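PDB 3TUI: D-methionine transport system permease protein MetI from Escherichia coli, which forms the membrane-spanning part of an ABC transporter for methionine and probably carries the substrate across the inner membrane. Local coordinates for residues L37-R42 with A111-P116. Residues are numbered along the deposited sequence; the frame is centred on the assembly and turned at random.
Sequences LLYVTR and ALLEIP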
ATOM      1  N   LEU A  37      15.635  10.338 -20.650  1.00 66.20           N
ATOM      2  CA  LEU A  37      15.274  11.721 -20.873  1.00 81.48           C
ATOM      3  C   LEU A  37      13.768  11.831 -21.155  1.00 80.91           C
ATOM      4  O   LEU A  37      13.227  12.932 -21.206  1.00 87.27           O
ATOM      5  CB  LEU A  37      16.150  12.352 -21.973  1.00 89.26           C
ATOM      6  CG  LEU A  37      17.677  12.406 -21.697  1.00 97.29           C
ATOM      7  CD1 LEU A  37      18.473  12.767 -22.959  1.00 99.43           C
ATOM      8  CD2 LEU A  37      18.078  13.359 -20.571  1.00 90.46           C
ATOM      9  N   LEU A  38      13.108  10.681 -21.326  1.00 75.92           N
ATOM     10  CA  LEU A  38      11.638  10.584 -21.310  1.00 73.80           C
ATOM     11  C   LEU A  38      11.044  10.546 -19.900  1.00 74.61           C
ATOM     12  O   LEU A  38       9.894  10.933 -19.696  1.00 70.65           O
ATOM     13  CB  LEU A  38      11.153   9.347 -22.071  1.00 85.42           C
ATOM     14  CG  LEU A  38      10.709   9.339 -23.537  1.00 88.99           C
ATOM     15  CD1 LEU A  38      10.521   7.890 -23.991  1.00 89.97           C
ATOM     16  CD2 LEU A  38       9.415  10.119 -23.713  1.00 80.46           C
ATOM     17  N   TYR A  39      11.822  10.020 -18.950  1.00 77.50           N
ATOM     18  CA  TYR A  39      11.403   9.888 -17.556  1.00 64.35           C
ATOM     19  C   TYR A  39      11.440  11.247 -16.903  1.00 61.70           C
ATOM     20  O   TYR A  39      10.437  11.701 -16.352  1.00 68.81           O
ATOM     21  CB  TYR A  39      12.309   8.894 -16.805  1.00 66.23           C
ATOM     22  CG  TYR A  39      11.960   8.679 -15.331  1.00 73.89           C
ATOM     23  CD1 TYR A  39      10.790   8.016 -14.972  1.00 67.90           C
ATOM     24  CD2 TYR A  39      12.836   9.063 -14.304  1.00 70.05           C
ATOM     25  CE1 TYR A  39      10.461   7.788 -13.641  1.00 59.77           C
ATOM     26  CE2 TYR A  39      12.517   8.834 -12.949  1.00 62.63           C
ATOM     27  CZ  TYR A  39      11.320   8.193 -12.631  1.00 65.80           C
ATOM     28  OH  TYR A  39      10.959   7.945 -11.313  1.00 58.97           O
ATOM     29  N   VAL A  40      12.588  11.912 -17.020  1.00 70.48           N
ATOM     30  CA  VAL A  40      12.783  13.220 -16.392  1.00 84.16           C
ATOM     31  C   VAL A  40      11.727  14.241 -16.821  1.00 90.65           C
ATOM     32  O   VAL A  40      11.186  14.955 -15.984  1.00 98.12           O
ATOM     33  CB  VAL A  40      14.208  13.817 -16.616  1.00 53.42           C
ATOM     34  CG1 VAL A  40      15.280  12.782 -16.323  1.00 55.87           C
ATOM     35  CG2 VAL A  40      14.360  14.369 -18.023  1.00 55.42           C
ATOM     36  N   THR A  41      11.421  14.303 -18.113  1.00 93.86           N
ATOM     37  CA  THR A  41      10.628  15.411 -18.643  1.00105.14           C
ATOM     38  C   THR A  41       9.159  15.414 -18.224  1.00117.75           C
ATOM     39  O   THR A  41       8.460  16.417 -18.413  1.00123.96           O
ATOM     40  CB  THR A  41      10.726  15.500 -20.164  1.00106.99           C
ATOM     41  OG1 THR A  41      10.378  14.234 -20.734  1.00111.08           O
ATOM     42  CG2 THR A  41      12.136  15.897 -20.579  1.00105.60           C
ATOM     43  N   ARG A  42       8.688  14.297 -17.672  1.00120.79           N
ATOM     44  CA  ARG A  42       7.307  14.202 -17.195  1.00124.21           C
ATOM     45  C   ARG A  42       7.005  15.214 -16.086  1.00132.15           C
ATOM     46  O   ARG A  42       7.914  15.670 -15.388  1.00137.02           O
ATOM     47  CB  ARG A  42       7.005  12.777 -16.721  1.00116.55           C
ATOM     48  CG  ARG A  42       6.488  11.872 -17.821  1.00108.28           C
ATOM     49  CD  ARG A  42       6.749  10.399 -17.546  1.00 95.52           C
ATOM     50  NE  ARG A  42       5.928   9.875 -16.462  1.00 82.21           N
ATOM     51  CZ  ARG A  42       4.965   8.976 -16.628  1.00 76.36           C
ATOM     52  NH1 ARG A  42       4.679   8.536 -17.843  1.00 64.85           N
ATOM     53  NH2 ARG A  42       4.266   8.543 -15.586  1.00 81.90           N
ATOM     54  N   ALA A 111      10.630   1.266 -16.657  1.00 30.34           N
ATOM     55  CA  ALA A 111      11.435   0.723 -15.568  1.00 47.20           C
ATOM     56  C   ALA A 111      11.779   1.830 -14.567  1.00 56.84           C
ATOM     57  O   ALA A 111      11.589   1.655 -13.348  1.00 56.68           O
ATOM     58  CB  ALA A 111      12.708   0.030 -16.094  1.00 32.58           C
ATOM     59  N   LEU A 112      12.264   2.971 -15.059  1.00 35.36           N
ATOM     60  CA  LEU A 112      12.560   4.046 -14.138  1.00 37.25           C
ATOM     61  C   LEU A 112      11.309   4.369 -13.306  1.00 46.21           C
ATOM     62  O   LEU A 112      11.426   4.594 -12.098  1.00 59.25           O
ATOM     63  CB  LEU A 112      13.096   5.297 -14.841  1.00 34.70           C
ATOM     64  CG  LEU A 112      14.547   5.191 -15.335  1.00 33.40           C
ATOM     65  CD1 LEU A 112      14.941   6.398 -16.201  1.00 20.94           C
ATOM     66  CD2 LEU A 112      15.502   5.023 -14.170  1.00 28.55           C
ATOM     67  N   LEU A 113      10.116   4.345 -13.905  1.00 39.93           N
ATOM     68  CA  LEU A 113       8.897   4.756 -13.176  1.00 41.53           C
ATOM     69  C   LEU A 113       8.535   3.846 -11.963  1.00 63.67           C
ATOM     70  O   LEU A 113       7.701   4.222 -11.116  1.00 43.73           O
ATOM     71  CB  LEU A 113       7.700   4.861 -14.126  1.00 40.66           C
ATOM     72  CG  LEU A 113       7.647   6.026 -15.125  1.00 39.04           C
ATOM     73  CD1 LEU A 113       6.595   5.700 -16.169  1.00 47.01           C
ATOM     74  CD2 LEU A 113       7.322   7.345 -14.495  1.00 20.95           C
ATOM     75  N   GLU A 114       9.154   2.654 -11.918  1.00 63.62           N
ATOM     76  CA  GLU A 114       9.083   1.701 -10.796  1.00 35.87           C
ATOM     77  C   GLU A 114       9.786   2.169  -9.537  1.00 45.58           C
ATOM     78  O   GLU A 114       9.514   1.666  -8.458  1.00 56.22           O
ATOM     79  CB  GLU A 114       9.735   0.384 -11.184  1.00 44.81           C
ATOM     80  CG  GLU A 114       9.155  -0.335 -12.374  1.00 74.81           C
ATOM     81  CD  GLU A 114       7.894  -1.093 -12.030  1.00 77.71           C
ATOM     82  OE1 GLU A 114       7.948  -2.351 -12.016  1.00 55.69           O
ATOM     83  OE2 GLU A 114       6.860  -0.430 -11.774  1.00 90.02           O
ATOM     84  N   ILE A 115      10.739   3.085  -9.701  1.00 60.20           N
ATOM     85  CA  ILE A 115      11.519   3.649  -8.602  1.00 55.21           C
ATOM     86  C   ILE A 115      10.770   4.740  -7.864  1.00 56.11           C
ATOM     87  O   ILE A 115      10.391   5.751  -8.467  1.00 60.84           O
ATOM     88  CB  ILE A 115      12.838   4.255  -9.089  1.00 51.14           C
ATOM     89  CG1 ILE A 115      13.635   3.231  -9.888  1.00 48.64           C
ATOM     90  CG2 ILE A 115      13.644   4.761  -7.907  1.00 36.18           C
ATOM     91  CD1 ILE A 115      14.962   3.753 -10.349  1.00 55.53           C
ATOM     92  N   PRO A 116      10.574   4.546  -6.548  1.00 62.98           N
ATOM     93  CA  PRO A 116       9.828   5.441  -5.655  1.00 66.41           C
ATOM     94  C   PRO A 116      10.435   6.834  -5.615  1.00 53.47           C
ATOM     95  O   PRO A 116      11.634   6.981  -5.385  1.00 51.45           O
ATOM     96  CB  PRO A 116       9.980   4.766  -4.292  1.00 65.39           C
ATOM     97  CG  PRO A 116      10.276   3.342  -4.598  1.00 58.60           C
ATOM     98  CD  PRO A 116      11.103   3.376  -5.825  1.00 62.74           C
TER
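Y39 lays its ring against L112 and L113, joining the ends of helices 3-40 and 89-112 on the side predicted to be cytoplasmic in the type I ABC transmembrane fold of this permease. The evidence for a CH-pi contact is direct: CB of L112 stands 3.6 Å from the centroid of the Y39 ring, 12° off the ring normal, so a methylene group rather than a branch end sits over the face. CD1 of L112 reaches back to the root of the tyrosine, 3.7 Å from Y39 CB. L113 takes the ring edge instead, its CG near the ring plane and its CD2 beside CE1 of Y39. Farther along, the phenol oxygen arrives among backbone carbonyls, with Y39 OH 3.5 Å from L112 O and 3.6 Å from I115 O. With CG anti to the backbone N (chi1 180°), the tyrosine extends across the interface to these positions.

L113 also meets R42, whose side chain bends at chi3 (71°). CD1 of L113 lies 3.6 Å above the guanidinium plane, displaced toward its rim, and CD2 of the same leucine touches both the tyrosine edge at CE1 and the arginine at NH2. A long, weak ion pair links R42 to E109, about one turn before L113, while L138 of helix 130-163 packs against both Y39 and L112. L112 to I115 form a type I beta turn, with I115 N donating to L112 O at 2.9 Å. On the other segment, the T41 hydroxyl closes back onto the preceding helical turn, OG1 donating to L37 O at 3.2 Å.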